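Local coordinates for protein sulfoquinovosidase (Escherichia coli, PDB 5AEG) that hydrolyses sulfoquinovosyl diacylglycerides and simple sulfoquinovosides to release sulfoquinovose, and is likely involved in using plant sulfolipid headgroups, at residues K604-Y607 against I613-A616; F530-R535 against P585-L590; H498-S503 against E574-N579. All coordinates share one frame; numbering follows the deposited sequence.

Interaction 1: residues K604-Y607 against I613-A616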
ATOM      1  N   LYS A 604       5.392   3.131 -16.133  1.00 21.11           N
ATOM      2  CA  LYS A 604       5.209   3.446 -14.657  1.00 23.47           C
ATOM      3  C   LYS A 604       4.006   4.330 -14.356  1.00 20.91           C
ATOM      4  O   LYS A 604       3.474   4.285 -13.231  1.00 18.44           O
ATOM      5  CB  LYS A 604       6.487   4.229 -14.156  1.00 23.69           C
ATOM      6  CG  LYS A 604       7.733   3.468 -14.380  1.00 33.71           C
ATOM      7  CD  LYS A 604       9.023   4.288 -14.099  1.00 34.30           C
ATOM      8  CE  LYS A 604       9.076   4.549 -12.638  1.00 29.80           C
ATOM      9  NZ  LYS A 604      10.496   4.875 -12.304  1.00 28.92           N
ATOM     10  N   TYR A 605       3.629   5.206 -15.306  1.00 20.60           N
ATOM     11  CA  TYR A 605       2.707   6.359 -15.041  1.00 20.65           C
ATOM     12  C   TYR A 605       1.371   6.273 -15.860  1.00 20.90           C
ATOM     13  O   TYR A 605       0.669   7.256 -16.004  1.00 22.25           O
ATOM     14  CB  TYR A 605       3.465   7.673 -15.227  1.00 20.56           C
ATOM     15  CG  TYR A 605       4.672   7.767 -14.304  1.00 18.85           C
ATOM     16  CD1 TYR A 605       4.506   7.738 -12.896  1.00 19.09           C
ATOM     17  CD2 TYR A 605       5.970   7.872 -14.805  1.00 23.05           C
ATOM     18  CE1 TYR A 605       5.593   7.780 -12.041  1.00 17.75           C
ATOM     19  CE2 TYR A 605       7.067   7.953 -13.950  1.00 21.02           C
ATOM     20  CZ  TYR A 605       6.869   7.898 -12.573  1.00 20.43           C
ATOM     21  OH  TYR A 605       7.984   7.920 -11.729  1.00 20.51           O
ATOM     22  N   GLN A 606       1.033   5.068 -16.321  1.00 17.83           N
ATOM     23  CA  GLN A 606      -0.250   4.778 -16.900  1.00 19.42           C
ATOM     24  C   GLN A 606      -0.686   3.391 -16.592  1.00 18.94           C
ATOM     25  O   GLN A 606       0.096   2.529 -16.188  1.00 19.65           O
ATOM     26  CB  GLN A 606      -0.175   5.030 -18.435  1.00 20.01           C
ATOM     27  CG  GLN A 606       0.812   4.236 -19.161  1.00 19.26           C
ATOM     28  CD  GLN A 606       0.711   4.449 -20.681  1.00 19.31           C
ATOM     29  OE1 GLN A 606       1.327   5.385 -21.237  1.00 19.95           O
ATOM     30  NE2 GLN A 606      -0.154   3.692 -21.318  1.00 21.23           N
ATOM     31  N   TYR A 607      -2.013   3.202 -16.723  1.00 17.81           N
ATOM     32  CA  TYR A 607      -2.690   2.057 -16.273  1.00 18.47           C
ATOM     33  C   TYR A 607      -3.945   1.821 -17.026  1.00 20.26           C
ATOM     34  O   TYR A 607      -4.416   2.699 -17.730  1.00 18.75           O
ATOM     35  CB  TYR A 607      -3.007   2.066 -14.747  1.00 19.37           C
ATOM     36  CG  TYR A 607      -3.903   3.177 -14.298  1.00 17.86           C
ATOM     37  CD1 TYR A 607      -3.390   4.496 -14.071  1.00 20.43           C
ATOM     38  CD2 TYR A 607      -5.242   2.970 -14.061  1.00 20.00           C
ATOM     39  CE1 TYR A 607      -4.223   5.541 -13.644  1.00 18.18           C
ATOM     40  CE2 TYR A 607      -6.085   4.026 -13.648  1.00 18.56           C
ATOM     41  CZ  TYR A 607      -5.564   5.301 -13.427  1.00 17.83           C
ATOM     42  OH  TYR A 607      -6.438   6.271 -12.978  1.00 19.24           O
ATOM     43  N   ILE A 613     -10.513   0.714 -20.280  1.00 20.38           N
ATOM     44  CA  ILE A 613     -10.142   2.139 -20.259  1.00 19.43           C
ATOM     45  C   ILE A 613      -8.666   2.250 -19.987  1.00 20.20           C
ATOM     46  O   ILE A 613      -8.141   1.580 -19.073  1.00 21.02           O
ATOM     47  CB  ILE A 613     -10.902   2.879 -19.132  1.00 21.82           C
ATOM     48  CG1 ILE A 613     -12.386   2.867 -19.432  1.00 21.64           C
ATOM     49  CG2 ILE A 613     -10.385   4.327 -19.033  1.00 20.93           C
ATOM     50  CD1 ILE A 613     -13.294   3.427 -18.354  1.00 23.66           C
ATOM     51  N   LEU A 614      -7.972   3.092 -20.741  1.00 20.01           N
ATOM     52  CA  LEU A 614      -6.586   3.348 -20.534  1.00 20.57           C
ATOM     53  C   LEU A 614      -6.469   4.767 -19.995  1.00 22.31           C
ATOM     54  O   LEU A 614      -7.006   5.725 -20.612  1.00 19.44           O
ATOM     55  CB  LEU A 614      -5.803   3.165 -21.809  1.00 20.68           C
ATOM     56  CG  LEU A 614      -4.255   3.365 -21.789  1.00 19.68           C
ATOM     57  CD1 LEU A 614      -3.603   2.494 -22.853  1.00 20.74           C
ATOM     58  CD2 LEU A 614      -3.784   4.773 -21.928  1.00 18.64           C
ATOM     59  N   VAL A 615      -5.682   4.944 -18.919  1.00 20.10           N
ATOM     60  CA  VAL A 615      -5.548   6.296 -18.251  1.00 18.85           C
ATOM     61  C   VAL A 615      -4.084   6.679 -18.144  1.00 20.56           C
ATOM     62  O   VAL A 615      -3.247   5.871 -17.654  1.00 21.55           O
ATOM     63  CB  VAL A 615      -6.185   6.346 -16.849  1.00 19.41           C
ATOM     64  CG1 VAL A 615      -6.186   7.766 -16.226  1.00 19.68           C
ATOM     65  CG2 VAL A 615      -7.567   5.726 -16.824  1.00 21.98           C
ATOM     66  N   ALA A 616      -3.754   7.895 -18.550  1.00 17.45           N
ATOM     67  CA  ALA A 616      -2.407   8.367 -18.344  1.00 18.34           C
ATOM     68  C   ALA A 616      -2.507   9.749 -17.724  1.00 18.06           C
ATOM     69  O   ALA A 616      -2.562  10.745 -18.412  1.00 20.48           O
ATOM     70  CB  ALA A 616      -1.627   8.398 -19.621  1.00 21.96           C
TER

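Interaction 2: residues F530-R535 against P585-L590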
ATOM      1  N   PHE A 530     -10.909   8.502 -12.205  1.00 20.09           N
ATOM      2  CA  PHE A 530     -10.572   7.213 -12.853  1.00 19.93           C
ATOM      3  C   PHE A 530      -9.897   6.182 -11.977  1.00 17.46           C
ATOM      4  O   PHE A 530      -8.930   5.529 -12.382  1.00 17.37           O
ATOM      5  CB  PHE A 530      -9.829   7.526 -14.163  1.00 19.64           C
ATOM      6  CG  PHE A 530     -10.741   8.218 -15.155  1.00 18.61           C
ATOM      7  CD1 PHE A 530     -11.535   7.462 -16.019  1.00 21.36           C
ATOM      8  CD2 PHE A 530     -10.851   9.574 -15.190  1.00 20.48           C
ATOM      9  CE1 PHE A 530     -12.374   8.043 -16.950  1.00 19.50           C
ATOM     10  CE2 PHE A 530     -11.727  10.183 -16.091  1.00 21.57           C
ATOM     11  CZ  PHE A 530     -12.460   9.413 -17.012  1.00 19.49           C
ATOM     12  N   THR A 531     -10.370   6.139 -10.727  1.00 17.25           N
ATOM     13  CA  THR A 531      -9.906   5.195  -9.705  1.00 17.49           C
ATOM     14  C   THR A 531     -11.159   4.715  -8.985  1.00 19.69           C
ATOM     15  O   THR A 531     -12.254   5.254  -9.220  1.00 18.24           O
ATOM     16  CB  THR A 531      -8.889   5.800  -8.696  1.00 19.03           C
ATOM     17  OG1 THR A 531      -9.574   6.722  -7.857  1.00 18.24           O
ATOM     18  CG2 THR A 531      -7.767   6.431  -9.374  1.00 18.01           C
ATOM     19  N   PRO A 532     -11.051   3.689  -8.101  1.00 19.37           N
ATOM     20  CA  PRO A 532     -12.281   3.276  -7.496  1.00 20.17           C
ATOM     21  C   PRO A 532     -12.858   4.107  -6.316  1.00 20.08           C
ATOM     22  O   PRO A 532     -13.937   3.744  -5.751  1.00 21.37           O
ATOM     23  CB  PRO A 532     -12.010   1.825  -7.029  1.00 21.74           C
ATOM     24  CG  PRO A 532     -10.578   1.731  -6.890  1.00 24.46           C
ATOM     25  CD  PRO A 532      -9.982   2.676  -7.962  1.00 22.34           C
ATOM     26  N   MET A 533     -12.204   5.190  -5.921  1.00 19.31           N
ATOM     27  CA  MET A 533     -12.728   5.969  -4.782  1.00 19.40           C
ATOM     28  C   MET A 533     -12.224   7.397  -4.916  1.00 18.85           C
ATOM     29  O   MET A 533     -11.048   7.587  -5.179  1.00 18.55           O
ATOM     30  CB  MET A 533     -12.299   5.321  -3.452  1.00 19.01           C
ATOM     31  CG  MET A 533     -12.782   6.075  -2.231  1.00 20.37           C
ATOM     32  SD  MET A 533     -12.480   5.097  -0.781  1.00 21.50           S
ATOM     33  CE  MET A 533     -12.805   6.345   0.478  1.00 22.27           C
ATOM     34  N   MET A 534     -13.109   8.342  -4.711  1.00 17.62           N
ATOM     35  CA  MET A 534     -12.823   9.750  -4.711  1.00 17.45           C
ATOM     36  C   MET A 534     -12.962  10.318  -3.286  1.00 18.65           C
ATOM     37  O   MET A 534     -14.054  10.238  -2.698  1.00 19.32           O
ATOM     38  CB  MET A 534     -13.793  10.521  -5.599  1.00 18.60           C
ATOM     39  CG  MET A 534     -13.642  10.171  -7.085  1.00 18.82           C
ATOM     40  SD  MET A 534     -14.523  11.295  -8.157  1.00 20.77           S
ATOM     41  CE  MET A 534     -13.581  12.857  -8.148  1.00 21.70           C
ATOM     42  N   ARG A 535     -11.867  10.873  -2.746  1.00 17.76           N
ATOM     43  CA  ARG A 535     -11.868  11.383  -1.351  1.00 18.80           C
ATOM     44  C   ARG A 535     -10.823  12.464  -1.268  1.00 18.58           C
ATOM     45  O   ARG A 535      -9.694  12.252  -1.751  1.00 16.93           O
ATOM     46  CB  ARG A 535     -11.568  10.262  -0.337  1.00 18.07           C
ATOM     47  CG  ARG A 535     -11.513  10.822   1.106  1.00 18.82           C
ATOM     48  CD  ARG A 535     -11.038   9.827   2.111  1.00 19.04           C
ATOM     49  NE  ARG A 535      -9.710   9.234   1.739  1.00 17.73           N
ATOM     50  CZ  ARG A 535      -8.556   9.869   1.872  1.00 19.47           C
ATOM     51  NH1 ARG A 535      -8.473  11.145   2.326  1.00 21.14           N
ATOM     52  NH2 ARG A 535      -7.407   9.290   1.501  1.00 18.54           N
ATOM     53  N   PRO A 585      -6.918  -7.101 -10.342  1.00 21.60           N
ATOM     54  CA  PRO A 585      -7.051  -5.720  -9.723  1.00 23.08           C
ATOM     55  C   PRO A 585      -7.785  -4.672 -10.580  1.00 23.03           C
ATOM     56  O   PRO A 585      -7.855  -4.756 -11.806  1.00 21.70           O
ATOM     57  CB  PRO A 585      -5.611  -5.327  -9.488  1.00 18.90           C
ATOM     58  CG  PRO A 585      -4.880  -5.954 -10.686  1.00 20.63           C
ATOM     59  CD  PRO A 585      -5.534  -7.354 -10.782  1.00 21.55           C
ATOM     60  N   VAL A 586      -8.301  -3.647  -9.904  1.00 20.38           N
ATOM     61  CA  VAL A 586      -9.099  -2.616 -10.586  1.00 19.73           C
ATOM     62  C   VAL A 586      -8.243  -1.711 -11.436  1.00 19.46           C
ATOM     63  O   VAL A 586      -8.592  -1.421 -12.567  1.00 18.60           O
ATOM     64  CB  VAL A 586      -9.962  -1.808  -9.583  1.00 19.58           C
ATOM     65  CG1 VAL A 586     -10.803  -0.783 -10.320  1.00 20.35           C
ATOM     66  CG2 VAL A 586     -10.861  -2.772  -8.824  1.00 21.73           C
ATOM     67  N   MET A 587      -7.062  -1.296 -10.935  1.00 19.21           N
ATOM     68  CA  MET A 587      -6.154  -0.568 -11.745  1.00 19.18           C
ATOM     69  C   MET A 587      -5.048  -1.540 -12.116  1.00 20.51           C
ATOM     70  O   MET A 587      -4.413  -2.128 -11.258  1.00 18.62           O
ATOM     71  CB  MET A 587      -5.579   0.650 -10.961  1.00 18.84           C
ATOM     72  CG  MET A 587      -6.612   1.663 -10.657  1.00 18.89           C
ATOM     73  SD  MET A 587      -6.153   2.880  -9.338  1.00 19.58           S
ATOM     74  CE  MET A 587      -4.841   3.770 -10.102  1.00 18.45           C
ATOM     75  N   ARG A 588      -4.859  -1.705 -13.431  1.00 18.99           N
ATOM     76  CA  ARG A 588      -4.045  -2.774 -13.956  1.00 20.42           C
ATOM     77  C   ARG A 588      -2.842  -2.325 -14.754  1.00 18.71           C
ATOM     78  O   ARG A 588      -2.933  -1.400 -15.623  1.00 23.22           O
ATOM     79  CB  ARG A 588      -4.963  -3.631 -14.897  1.00 21.09           C
ATOM     80  CG  ARG A 588      -6.171  -4.182 -14.186  1.00 22.07           C
ATOM     81  CD  ARG A 588      -7.147  -4.937 -15.103  1.00 23.41           C
ATOM     82  NE  ARG A 588      -8.412  -5.182 -14.460  1.00 20.73           N
ATOM     83  CZ  ARG A 588      -9.466  -5.778 -15.040  1.00 23.77           C
ATOM     84  NH1 ARG A 588      -9.401  -6.226 -16.300  1.00 25.35           N
ATOM     85  NH2 ARG A 588     -10.611  -5.916 -14.397  1.00 24.54           N
ATOM     86  N   PRO A 589      -1.706  -3.040 -14.617  1.00 18.17           N
ATOM     87  CA  PRO A 589      -0.561  -2.858 -15.463  1.00 18.67           C
ATOM     88  C   PRO A 589      -0.987  -3.238 -16.907  1.00 18.58           C
ATOM     89  O   PRO A 589      -1.771  -4.173 -17.030  1.00 21.09           O
ATOM     90  CB  PRO A 589       0.450  -3.877 -14.905  1.00 20.71           C
ATOM     91  CG  PRO A 589       0.009  -4.102 -13.491  1.00 20.57           C
ATOM     92  CD  PRO A 589      -1.464  -4.024 -13.543  1.00 20.11           C
ATOM     93  N   LEU A 590      -0.541  -2.498 -17.903  1.00 19.77           N
ATOM     94  CA  LEU A 590      -0.999  -2.766 -19.315  1.00 21.78           C
ATOM     95  C   LEU A 590      -0.635  -4.226 -19.773  1.00 23.85           C
ATOM     96  O   LEU A 590      -1.379  -4.835 -20.571  1.00 28.00           O
ATOM     97  CB  LEU A 590      -0.427  -1.816 -20.269  1.00 22.65           C
ATOM     98  CG  LEU A 590      -1.267  -0.547 -20.557  1.00 23.25           C
ATOM     99  CD1 LEU A 590      -1.468   0.395 -19.356  1.00 21.39           C
ATOM    100  CD2 LEU A 590      -0.715   0.224 -21.717  1.00 22.07           C
TER

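Interaction 3: residues H498-S503 against E574-N579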
ATOM      1  N   HIS A 498      -3.210  -6.682  -3.963  1.00 18.81           N
ATOM      2  CA  HIS A 498      -4.210  -5.747  -3.420  1.00 18.52           C
ATOM      3  C   HIS A 498      -4.640  -4.811  -4.604  1.00 17.23           C
ATOM      4  O   HIS A 498      -3.811  -4.091  -5.244  1.00 21.06           O
ATOM      5  CB  HIS A 498      -3.703  -4.940  -2.228  1.00 20.73           C
ATOM      6  CG  HIS A 498      -4.847  -4.389  -1.420  1.00 22.23           C
ATOM      7  ND1 HIS A 498      -5.824  -3.564  -1.960  1.00 21.56           N
ATOM      8  CD2 HIS A 498      -5.248  -4.669  -0.165  1.00 20.63           C
ATOM      9  CE1 HIS A 498      -6.749  -3.320  -1.051  1.00 22.16           C
ATOM     10  NE2 HIS A 498      -6.414  -3.970   0.054  1.00 24.22           N
ATOM     11  N   GLY A 499      -5.926  -4.928  -4.974  1.00 18.12           N
ATOM     12  CA  GLY A 499      -6.494  -4.338  -6.169  1.00 18.23           C
ATOM     13  C   GLY A 499      -7.474  -3.161  -5.930  1.00 19.37           C
ATOM     14  O   GLY A 499      -8.135  -2.750  -6.835  1.00 19.20           O
ATOM     15  N   LEU A 500      -7.538  -2.592  -4.710  1.00 19.01           N
ATOM     16  CA  LEU A 500      -8.360  -1.443  -4.392  1.00 18.70           C
ATOM     17  C   LEU A 500      -7.514  -0.309  -3.826  1.00 18.36           C
ATOM     18  O   LEU A 500      -7.022  -0.435  -2.703  1.00 18.39           O
ATOM     19  CB  LEU A 500      -9.495  -1.842  -3.408  1.00 20.39           C
ATOM     20  CG  LEU A 500     -10.389  -3.026  -3.841  1.00 19.99           C
ATOM     21  CD1 LEU A 500     -11.325  -3.422  -2.734  1.00 20.10           C
ATOM     22  CD2 LEU A 500     -11.127  -2.645  -5.063  1.00 19.64           C
ATOM     23  N   HIS A 501      -7.385   0.817  -4.539  1.00 17.78           N
ATOM     24  CA  HIS A 501      -6.389   1.819  -4.231  1.00 18.71           C
ATOM     25  C   HIS A 501      -6.906   3.192  -4.590  1.00 19.75           C
ATOM     26  O   HIS A 501      -7.375   3.374  -5.686  1.00 17.45           O
ATOM     27  CB  HIS A 501      -5.109   1.555  -5.067  1.00 19.68           C
ATOM     28  CG  HIS A 501      -3.891   2.291  -4.634  1.00 18.09           C
ATOM     29  ND1 HIS A 501      -3.393   3.382  -5.306  1.00 19.64           N
ATOM     30  CD2 HIS A 501      -2.991   2.011  -3.673  1.00 18.20           C
ATOM     31  CE1 HIS A 501      -2.248   3.749  -4.779  1.00 19.32           C
ATOM     32  NE2 HIS A 501      -1.951   2.893  -3.810  1.00 18.02           N
ATOM     33  N   HIS A 502      -6.686   4.162  -3.694  1.00 18.22           N
ATOM     34  CA  HIS A 502      -6.927   5.592  -4.009  1.00 17.94           C
ATOM     35  C   HIS A 502      -5.923   6.445  -3.316  1.00 16.95           C
ATOM     36  O   HIS A 502      -4.996   5.939  -2.586  1.00 17.09           O
ATOM     37  CB  HIS A 502      -8.392   6.017  -3.647  1.00 17.04           C
ATOM     38  CG  HIS A 502      -8.657   6.191  -2.177  1.00 17.24           C
ATOM     39  ND1 HIS A 502      -8.716   5.142  -1.291  1.00 18.33           N
ATOM     40  CD2 HIS A 502      -8.846   7.306  -1.434  1.00 20.90           C
ATOM     41  CE1 HIS A 502      -9.035   5.585  -0.088  1.00 19.33           C
ATOM     42  NE2 HIS A 502      -9.012   6.902  -0.125  1.00 21.22           N
ATOM     43  N   SER A 503      -5.998   7.728  -3.636  1.00 18.00           N
ATOM     44  CA  SER A 503      -5.102   8.712  -3.073  1.00 18.05           C
ATOM     45  C   SER A 503      -5.915   9.948  -2.601  1.00 17.85           C
ATOM     46  O   SER A 503      -7.081  10.180  -3.015  1.00 16.73           O
ATOM     47  CB  SER A 503      -3.982   9.091  -4.035  1.00 15.86           C
ATOM     48  OG  SER A 503      -4.525   9.700  -5.271  1.00 15.68           O
ATOM     49  N   GLU A 574     -18.525  -3.833 -11.625  1.00 22.06           N
ATOM     50  CA  GLU A 574     -18.097  -5.061 -12.253  1.00 23.90           C
ATOM     51  C   GLU A 574     -16.591  -5.380 -12.012  1.00 24.06           C
ATOM     52  O   GLU A 574     -16.220  -6.526 -11.670  1.00 22.69           O
ATOM     53  CB  GLU A 574     -18.446  -5.048 -13.755  1.00 23.12           C
ATOM     54  CG  GLU A 574     -17.880  -6.261 -14.541  1.00 26.47           C
ATOM     55  CD  GLU A 574     -18.096  -6.120 -16.050  1.00 29.94           C
ATOM     56  OE1 GLU A 574     -17.320  -5.463 -16.810  1.00 29.53           O
ATOM     57  OE2 GLU A 574     -19.153  -6.590 -16.467  1.00 35.63           O
ATOM     58  N   ALA A 575     -15.728  -4.378 -12.215  1.00 22.28           N
ATOM     59  CA  ALA A 575     -14.297  -4.542 -11.932  1.00 22.11           C
ATOM     60  C   ALA A 575     -14.020  -4.915 -10.489  1.00 23.28           C
ATOM     61  O   ALA A 575     -13.239  -5.860 -10.216  1.00 21.91           O
ATOM     62  CB  ALA A 575     -13.495  -3.307 -12.384  1.00 20.21           C
ATOM     63  N   VAL A 576     -14.675  -4.224  -9.553  1.00 22.05           N
ATOM     64  CA  VAL A 576     -14.503  -4.539  -8.113  1.00 22.97           C
ATOM     65  C   VAL A 576     -14.968  -5.981  -7.771  1.00 26.60           C
ATOM     66  O   VAL A 576     -14.383  -6.647  -6.939  1.00 21.43           O
ATOM     67  CB  VAL A 576     -15.178  -3.451  -7.265  1.00 21.33           C
ATOM     68  CG1 VAL A 576     -15.333  -3.865  -5.819  1.00 22.74           C
ATOM     69  CG2 VAL A 576     -14.422  -2.135  -7.421  1.00 22.53           C
ATOM     70  N   ALA A 577     -16.026  -6.456  -8.442  1.00 25.51           N
ATOM     71  CA  ALA A 577     -16.508  -7.830  -8.239  1.00 26.01           C
ATOM     72  C   ALA A 577     -15.464  -8.861  -8.740  1.00 22.49           C
ATOM     73  O   ALA A 577     -15.146  -9.815  -8.024  1.00 26.57           O
ATOM     74  CB  ALA A 577     -17.919  -7.995  -8.908  1.00 27.16           C
ATOM     75  N   LEU A 578     -14.844  -8.607  -9.876  1.00 23.85           N
ATOM     76  CA  LEU A 578     -13.710  -9.437 -10.376  1.00 25.03           C
ATOM     77  C   LEU A 578     -12.478  -9.468  -9.459  1.00 24.53           C
ATOM     78  O   LEU A 578     -11.832 -10.539  -9.228  1.00 24.95           O
ATOM     79  CB  LEU A 578     -13.276  -9.004 -11.748  1.00 23.98           C
ATOM     80  CG  LEU A 578     -14.339  -9.344 -12.788  1.00 32.43           C
ATOM     81  CD1 LEU A 578     -14.161  -8.490 -14.020  1.00 28.78           C
ATOM     82  CD2 LEU A 578     -14.292 -10.874 -13.181  1.00 34.35           C
ATOM     83  N   ASN A 579     -12.184  -8.297  -8.882  1.00 23.69           N
ATOM     84  CA  ASN A 579     -11.164  -8.259  -7.864  1.00 23.38           C
ATOM     85  C   ASN A 579     -11.439  -9.144  -6.683  1.00 21.34           C
ATOM     86  O   ASN A 579     -10.554  -9.847  -6.214  1.00 22.04           O
ATOM     87  CB  ASN A 579     -10.950  -6.789  -7.348  1.00 19.25           C
ATOM     88  CG  ASN A 579      -9.754  -6.695  -6.443  1.00 20.40           C
ATOM     89  OD1 ASN A 579      -8.587  -6.899  -6.866  1.00 20.84           O
ATOM     90  ND2 ASN A 579     -10.002  -6.371  -5.212  1.00 23.20           N
TER

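Interaction 1: residues K604-Y607 against I613-A616
The phenol ring of Tyr-607 carries one face against Val-615, whose CB sits 3.6 Å above the ring plane, offset toward the rim. This is a CH-pi contact, with Val-615 CB 3.9 Å from the centroid of the Tyr-607 ring. Over the far part of the ring, Val-615 CG1 lies 3.6 Å from the Tyr-607 OH, while Val-615 CG2 is nearer CE2. Because Tyr-607 CG lies between its backbone N and carbonyl carbon (chi1 62°), the ring runs alongside Val-615, both side chains pointing the same way. Past the end of the ring, the Tyr-607 hydroxyl is hydrogen-bonded to the carbonyl of Phe-530. The backbones of the same two residues, Tyr-607 and Val-615, form a hydrogen-bonded antiparallel pair: Tyr-607 N to Val-615 O is 3.1 Å, and Val-615 N to Tyr-607 O is 2.8 Å and nearly straight at 173°. Gln-606 NE2 passes 3.8 Å from Leu-614 CD2 and is bonded to the Tyr-629 carbonyl. The pair lies at the end of the 607-609/613-615 hairpin away from its turn, in the C-terminal beta domain. Helix 486-495 receives the Tyr-607 ring through Val-487 and Leu-491, whereas strand 625-630 covers Leu-614 and Gln-606 through Leu-628.

Interaction 2: residues F530-R535 against P585-L590
Thr-531 and Pro-532 meet Val-586 and Met-587 in a small, wholly apolar contact at the seam between the (beta/alpha)8 TIM barrel of this family 31 glycoside hydrolase and its C-terminal beta domain. The barrel contributes the turn that follows helix 518-528 and leads into strand 534-536, one of the eight parallel strands; the other domain contributes Val-586 and the first residue of strand 587-588, which lies at the border of an antiparallel sheet. The contact is one small part of the seam: all four residues are buried, and 156 Å² is covered in total.

Met-587 does most of the reaching. Its chain runs out extended as far as SD and then bends at chi3 (67°), which turns the terminal methyl beside Thr-531; CG2 of that threonine is 4.0 Å from Met-587 CE. The hydroxyl of Thr-531 is bonded to the Ser-528 carbonyl at the end of the preceding helix, and its methyl branch faces the methionine. The proline ring of Pro-532 comes across the methionine at about a right angle, its CD 4.1 Å from Met-587 SD, while Pro-532 CG looks at Val-586 CG1.

Next to Met-587, Arg-588 NE gives a 2.7 Å hydrogen bond back to Pro-585 O, which lies in the guanidinium plane. Tyr-607 flanks both Thr-531 and Met-587. The closest approach of the two segments is that of the Met-587 sulfur SD to the Thr-531 methyl CG2, at 3.9 Å.

Interaction 3: residues H498-S503 against E574-N579
Apolar packing joins Leu-500 to Val-576, the branch CD2 of the leucine lying 4.1 Å from CG2 of the valine. Their side chains cross at about a right angle, and the leucine chain, extended at chi2 (173°), carries its end closer to helix 569-582 than the direction of its first bond suggests. Val-576 also rests on Tyr-254.

Polar atoms of Asn-579 make the rest of the contact by close packing. Its amide reaches from the helix toward the chain just ahead of strand 501-505, CG being placed opposite the backbone N (chi1 -171°). The two ends of the amide then divide: Asn-579 ND2 lies 3.6 Å from Leu-500 CG, while Asn-579 OD1 comes 3.4 Å from the CA of Gly-499. Gly-499, without a side chain, lets the amide oxygen come right up to the backbone.

Hydrogen bonding is supplied by a third party. Gln-246 uses OE1 to receive both Asn-579 ND2 and the backbone N of Gly-499, so one carbonyl oxygen links the helix to the strand's approach. Within 498-503, the backbone N of Leu-500 makes a weak, 3.4 Å bond to ND1 of His-498, whose NE2 is bonded to the Ser-465 carbonyl.

Taken together, these contacts place helix 569-582, which follows the last barrel strand, 534-536, after one intervening helix, against the entry to the neighbouring strand 501-505. This is helix-to-strand packing at the N-terminal end of a parallel strand of the (beta/alpha)8 barrel, the catalytic fold of family 31.

Along the chain, interactions 2 and 3 cross, their segments alternating, and both finish before interaction 1 opens. The centres of interactions 2 and 3 lie about 6 Å apart; that of interaction 1 is about 10 Å from interaction 2 and about 15 Å from interaction 3, which it does not touch. Strands 501-505 and 534-536 are neighbours in the barrel sheet, and Val-586 N is probably hydrogen-bonded to Gly-499 O. Strands 587-588, 607-609 and 613-615 lie in succession in the C-terminal sheet, so interaction 2 sits between the other two and shares a sheet with each. The three contacts thus run in sequence from the barrel, across the domain seam, into the beta domain, away from the annotated sites.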